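Local coordinates for protein restriction endonuclease (Mycobacterium sp., PDB 4F0Q) that cuts DNA in a manner dependent on cytosine methylation, working as a tetrameric, modification-dependent restriction endonuclease, at residues T285-T288 against L289-Y293; H298-E301 against L302-S305; L434-T437 against V438-G442. All blocks are in the same frame, centred on the assembly; numbering follows the deposited sequence.

Interaction 1: T285-T288 against L289-Y293; sequences TLQT and LYKFY
Thr285, Leu286, Gln287 and Thr288 each pass a backbone carbonyl to the residue four places on, the signature of the closing turns of alpha-helix 281-292. The hydrogen bonds run from Leu289 N to Thr285 O, Tyr290 N to Leu286 O, Lys291 N to Gln287 O and Phe292 N to Thr288 O, each 2.9 Å long. Both threonines bond their hydroxyls back to the preceding turn, Thr285 OG1 to Ala281 O and Thr288 OG1 to Ala284 O.

Van der Waals contacts follow the same spacing. Leu289 CG lies 3.3 Å from Thr285 O, and Leu289 CD1 comes within 4.3 Å of Thr285 CG2; the branched leucine then packs on Leu414 and Val418 of helix 411-425, a place suited to a bulky aliphatic group. Phe292, a large ring at the helix end, meets Leu434 and Val438 of helix 430-440 and makes a cation-pi contact with Arg296.

On the exposed flank the Gln287 and Lys291 chains cross at a slant. Lys291 CG stands anti to its carbonyl carbon (chi1 -67°), which brings it 3.2 Å from Gln287 O before the extended chain carries the ammonium group outward. Gln287 folds at chi2, and its NE2 passes 4.1 Å from Lys291 CE.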
# COMPACT_ATOMS: atom_id res chain seq x y z
N THR A 285 31.57 -4.89 3.66
CA THR A 285 30.65 -5.29 2.61
C THR A 285 30.11 -4.07 1.87
O THR A 285 30.10 -4.03 0.64
CB THR A 285 29.47 -6.11 3.16
OG1 THR A 285 29.96 -7.33 3.73
CG2 THR A 285 28.48 -6.43 2.06
N LEU A 286 29.69 -3.07 2.64
CA LEU A 286 29.15 -1.84 2.07
C LEU A 286 30.21 -1.09 1.27
O LEU A 286 29.91 -0.52 0.22
CB LEU A 286 28.59 -0.94 3.17
CG LEU A 286 27.95 0.36 2.69
CD1 LEU A 286 26.78 0.07 1.76
CD2 LEU A 286 27.51 1.20 3.87
N GLN A 287 31.44 -1.07 1.78
CA GLN A 287 32.54 -0.43 1.07
C GLN A 287 32.78 -1.12 -0.27
O GLN A 287 32.99 -0.46 -1.29
CB GLN A 287 33.81 -0.44 1.92
CG GLN A 287 33.74 0.48 3.13
CD GLN A 287 33.43 1.91 2.75
OE1 GLN A 287 32.55 2.55 3.34
NE2 GLN A 287 34.14 2.43 1.76
N THR A 288 32.76 -2.45 -0.25
CA THR A 288 32.89 -3.23 -1.47
C THR A 288 31.78 -2.89 -2.46
O THR A 288 32.02 -2.70 -3.65
CB THR A 288 32.87 -4.74 -1.18
OG1 THR A 288 33.89 -5.07 -0.24
CG2 THR A 288 33.09 -5.54 -2.46
N LEU A 289 30.55 -2.80 -1.95
CA LEU A 289 29.39 -2.49 -2.77
C LEU A 289 29.49 -1.11 -3.41
O LEU A 289 29.13 -0.93 -4.57
CB LEU A 289 28.10 -2.60 -1.96
CG LEU A 289 27.67 -4.00 -1.52
CD1 LEU A 289 26.39 -3.94 -0.70
CD2 LEU A 289 27.50 -4.91 -2.72
N TYR A 290 29.99 -0.13 -2.65
CA TYR A 290 30.15 1.21 -3.18
C TYR A 290 31.26 1.28 -4.22
O TYR A 290 31.08 1.87 -5.29
CB TYR A 290 30.41 2.23 -2.07
CG TYR A 290 30.85 3.57 -2.61
CD1 TYR A 290 29.97 4.38 -3.31
CD2 TYR A 290 32.15 4.03 -2.42
CE1 TYR A 290 30.37 5.60 -3.81
CE2 TYR A 290 32.56 5.25 -2.92
CZ TYR A 290 31.66 6.03 -3.61
OH TYR A 290 32.06 7.25 -4.11
N LYS A 291 32.40 0.68 -3.91
CA LYS A 291 33.55 0.70 -4.81
C LYS A 291 33.27 -0.05 -6.11
O LYS A 291 33.80 0.30 -7.16
CB LYS A 291 34.79 0.13 -4.12
CG LYS A 291 35.30 0.97 -2.97
CD LYS A 291 36.42 0.26 -2.22
CE LYS A 291 36.87 1.07 -1.02
NZ LYS A 291 37.92 0.36 -0.23
N PHE A 292 32.43 -1.08 -6.03
CA PHE A 292 32.08 -1.87 -7.20
C PHE A 292 31.07 -1.15 -8.08
O PHE A 292 31.27 -1.01 -9.29
CB PHE A 292 31.53 -3.23 -6.78
CG PHE A 292 31.27 -4.16 -7.93
CD1 PHE A 292 32.31 -4.87 -8.51
CD2 PHE A 292 29.99 -4.33 -8.44
CE1 PHE A 292 32.08 -5.73 -9.57
CE2 PHE A 292 29.76 -5.19 -9.50
CZ PHE A 292 30.81 -5.89 -10.06
N TYR A 293 29.98 -0.69 -7.47
CA TYR A 293 28.89 -0.06 -8.21
C TYR A 293 29.04 1.45 -8.34
O TYR A 293 28.07 2.15 -8.65
CB TYR A 293 27.54 -0.40 -7.57
CG TYR A 293 27.16 -1.85 -7.66
CD1 TYR A 293 26.68 -2.39 -8.85
CD2 TYR A 293 27.28 -2.69 -6.56
CE1 TYR A 293 26.33 -3.72 -8.94
CE2 TYR A 293 26.93 -4.03 -6.65
CZ TYR A 293 26.45 -4.53 -7.83
OH TYR A 293 26.10 -5.86 -7.91

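Interaction 2: H298-E301 against L302-S305; sequences HAFE and LLAS
Phe300 CD1 and Leu303 CD2 touch at 4.3 Å, the leucine methyl lying oblique to the ring, in a helical turn that also sets a histidine-carboxylate pair beside a metal. In that pair His298 ND1 donates to Glu301 OE1 over 2.8 Å, meeting the carboxylate from above its plane. An extended Glu301 chain carries that carboxylate to about 4 Å from the bound magnesium. The imidazole probably helps fix the rotation of an acid beside the metal site formed by Asp334, Gln355 and Ala356.

The backbone beneath is regular: Leu302 N to His298 O, Leu303 N to Ala299 O, Ala304 N to Phe300 O and Ser305 N to Glu301 O are all hydrogen bonds of 2.9 Å. Ala304 CB sits 3.2 Å from Phe300 O.

The turn belongs to helix 297-314 of a PD-(D/E)XK-family nuclease domain. Ala304 is small enough to fit against both Ala356 of strand 347-357 and Phe335 of strand 335-342; Phe300 shares the first of these neighbours and Ser305 the second, whereas Leu302 and Leu303 face helix 430-440.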
# COMPACT_ATOMS: atom_id res chain seq x y z
N HIS A 298 23.23 0.77 -13.40
CA HIS A 298 22.07 -0.09 -13.65
C HIS A 298 22.23 -1.50 -13.08
O HIS A 298 21.24 -2.17 -12.76
CB HIS A 298 21.75 -0.11 -15.14
CG HIS A 298 21.56 1.25 -15.74
ND1 HIS A 298 20.35 1.91 -15.72
CD2 HIS A 298 22.44 2.08 -16.34
CE1 HIS A 298 20.49 3.08 -16.31
NE2 HIS A 298 21.74 3.21 -16.69
N ALA A 299 23.48 -1.94 -12.95
CA ALA A 299 23.75 -3.19 -12.26
C ALA A 299 23.37 -3.03 -10.79
O ALA A 299 22.82 -3.93 -10.16
CB ALA A 299 25.22 -3.56 -12.39
N PHE A 300 23.67 -1.84 -10.26
CA PHE A 300 23.26 -1.50 -8.90
C PHE A 300 21.75 -1.37 -8.82
O PHE A 300 21.17 -1.60 -7.77
CB PHE A 300 23.93 -0.20 -8.44
CG PHE A 300 23.57 0.19 -7.04
CD1 PHE A 300 24.15 -0.44 -5.95
CD2 PHE A 300 22.64 1.20 -6.81
CE1 PHE A 300 23.81 -0.08 -4.66
CE2 PHE A 300 22.30 1.56 -5.52
CZ PHE A 300 22.89 0.92 -4.44
N GLU A 301 21.12 -1.00 -9.93
CA GLU A 301 19.67 -0.96 -9.99
C GLU A 301 19.07 -2.37 -9.88
O GLU A 301 18.10 -2.59 -9.16
CB GLU A 301 19.19 -0.27 -11.27
CG GLU A 301 19.52 1.21 -11.33
CD GLU A 301 19.09 1.86 -12.64
OE1 GLU A 301 18.72 1.13 -13.57
OE2 GLU A 301 19.13 3.11 -12.72
N LEU A 302 19.68 -3.32 -10.59
CA LEU A 302 19.25 -4.72 -10.52
C LEU A 302 19.45 -5.28 -9.11
O LEU A 302 18.54 -5.92 -8.54
CB LEU A 302 20.00 -5.57 -11.54
CG LEU A 302 19.61 -7.04 -11.62
CD1 LEU A 302 18.14 -7.19 -11.96
CD2 LEU A 302 20.47 -7.78 -12.63
N LEU A 303 20.64 -5.05 -8.57
CA LEU A 303 20.95 -5.46 -7.21
C LEU A 303 19.94 -4.87 -6.23
O LEU A 303 19.50 -5.55 -5.30
CB LEU A 303 22.36 -5.04 -6.81
CG LEU A 303 22.72 -5.32 -5.34
CD1 LEU A 303 22.79 -6.82 -5.08
CD2 LEU A 303 24.01 -4.64 -4.94
N ALA A 304 19.58 -3.61 -6.44
CA ALA A 304 18.63 -2.93 -5.57
C ALA A 304 17.23 -3.53 -5.71
O ALA A 304 16.48 -3.56 -4.74
CB ALA A 304 18.60 -1.45 -5.88
N SER A 305 16.89 -3.99 -6.91
CA SER A 305 15.61 -4.65 -7.12
C SER A 305 15.57 -5.97 -6.34
O SER A 305 14.58 -6.27 -5.65
CB SER A 305 15.36 -4.90 -8.61
OG SER A 305 16.33 -5.77 -9.16

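Interaction 3: L434-T437 against V438-G442; sequences LAST and VDEYG
Val438 N is bonded to Leu434 O at 2.9 Å, and Val438 CG2 closes on the same oxygen at 3.3 Å. The next turn bond, from Asp439 N to Ala435 O, is also 2.9 Å, while that from Glu440 N to Ser436 O is weak.

Side chains follow these bonds. Glu440 CG, anti to its carbonyl carbon (chi1 -56°), lies 3.3 Å from Ser436 O, and the extended chain returns its carboxylate alongside the serine, with Glu440 CD 3.7 Å from Ser436 OG. Tyr441 takes another approach: Thr437 O lies at the edge of its ring, in the ring plane, 3.4 Å from Tyr441 CD2.

In the next shell, Arg306 of helix 297-314 holds both polar groups, hydrogen-bonding Ser436 OG and forming a salt bridge with Glu440 OE1, so a small hydroxyl and a longer acid suit adjacent turns of the helix. Arg250 of the second subunit adds only a long, weak ion pair to Glu440 OE2. Other side chains turn to the neighbouring helices: Leu434, a bulky aliphatic residue suited to a buried place, packs on Leu289, and Thr437 lies against Leu303.

The whole is the C-terminal part of an amphipathic helix, 430-440, packed on helices 281-292 and 297-314 of the nuclease domain and carrying the exposed Asp439.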
# COMPACT_ATOMS: atom_id res chain seq x y z
N LEU A 434 27.41 -10.08 -7.47
CA LEU A 434 27.79 -8.86 -8.17
C LEU A 434 27.91 -9.08 -9.69
O LEU A 434 27.36 -8.32 -10.48
CB LEU A 434 29.10 -8.29 -7.62
CG LEU A 434 29.15 -7.96 -6.12
CD1 LEU A 434 30.33 -7.05 -5.81
CD2 LEU A 434 27.85 -7.34 -5.63
N ALA A 435 28.61 -10.15 -10.07
CA ALA A 435 28.77 -10.50 -11.47
C ALA A 435 27.44 -10.87 -12.10
O ALA A 435 27.21 -10.62 -13.29
CB ALA A 435 29.76 -11.65 -11.62
N SER A 436 26.55 -11.46 -11.31
CA SER A 436 25.19 -11.73 -11.76
C SER A 436 24.50 -10.42 -12.13
O SER A 436 23.89 -10.31 -13.20
CB SER A 436 24.39 -12.46 -10.69
OG SER A 436 23.04 -12.64 -11.09
N THR A 437 24.60 -9.43 -11.25
CA THR A 437 23.98 -8.13 -11.49
C THR A 437 24.58 -7.42 -12.70
O THR A 437 23.87 -6.75 -13.46
CB THR A 437 24.10 -7.20 -10.26
OG1 THR A 437 25.48 -6.95 -9.96
CG2 THR A 437 23.42 -7.83 -9.05
N VAL A 438 25.89 -7.56 -12.89
CA VAL A 438 26.56 -6.95 -14.03
C VAL A 438 26.15 -7.62 -15.35
O VAL A 438 25.95 -6.95 -16.36
CB VAL A 438 28.10 -7.00 -13.88
CG1 VAL A 438 28.79 -6.55 -15.16
CG2 VAL A 438 28.54 -6.15 -12.71
N ASP A 439 26.01 -8.94 -15.32
CA ASP A 439 25.73 -9.70 -16.53
C ASP A 439 24.25 -9.73 -16.92
O ASP A 439 23.92 -9.97 -18.08
CB ASP A 439 26.25 -11.13 -16.40
CG ASP A 439 27.76 -11.20 -16.27
OD1 ASP A 439 28.44 -10.36 -16.88
OD2 ASP A 439 28.25 -12.09 -15.55
N GLU A 440 23.37 -9.49 -15.96
CA GLU A 440 21.94 -9.70 -16.21
C GLU A 440 21.06 -8.46 -16.12
O GLU A 440 19.83 -8.57 -16.18
CB GLU A 440 21.40 -10.79 -15.28
CG GLU A 440 22.13 -12.12 -15.38
CD GLU A 440 21.56 -13.18 -14.46
OE1 GLU A 440 20.50 -12.93 -13.86
OE2 GLU A 440 22.18 -14.26 -14.33
N TYR A 441 21.66 -7.28 -16.00
CA TYR A 441 20.86 -6.06 -15.85
C TYR A 441 20.22 -5.60 -17.16
O TYR A 441 19.13 -5.01 -17.15
CB TYR A 441 21.66 -4.93 -15.19
CG TYR A 441 22.64 -4.21 -16.09
CD1 TYR A 441 22.24 -3.12 -16.85
CD2 TYR A 441 23.97 -4.61 -16.16
CE1 TYR A 441 23.14 -2.45 -17.67
CE2 TYR A 441 24.87 -3.95 -16.97
CZ TYR A 441 24.45 -2.87 -17.73
OH TYR A 441 25.34 -2.21 -18.54
N GLY A 442 20.89 -5.86 -18.27
CA GLY A 442 20.38 -5.46 -19.57
C GLY A 442 19.13 -6.21 -19.98
O GLY A 442 18.22 -5.65 -20.58

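How the interactions relate
The three contacts follow one another along the chain, on helices 281-292, 297-314 and 430-440, and form one helical cluster in the nuclease part of the protein. The centres of interactions 1 and 2 lie about 13 Å apart. Those of interactions 1 and 3 are about 15 Å apart, and those of interactions 2 and 3 about 8 Å. Tyr293, where the first helix gives way, joins all three: its CE2 packs 3.4 Å from Leu303 CD2, and its hydroxyl makes a probable but suspiciously short hydrogen bond with Thr437 OG1. Between interactions 2 and 3, His298 CB touches Tyr441 CD1 at 3.5 Å. Interaction 2 lies nearest the magnesium, and the other two helices pack against its helix.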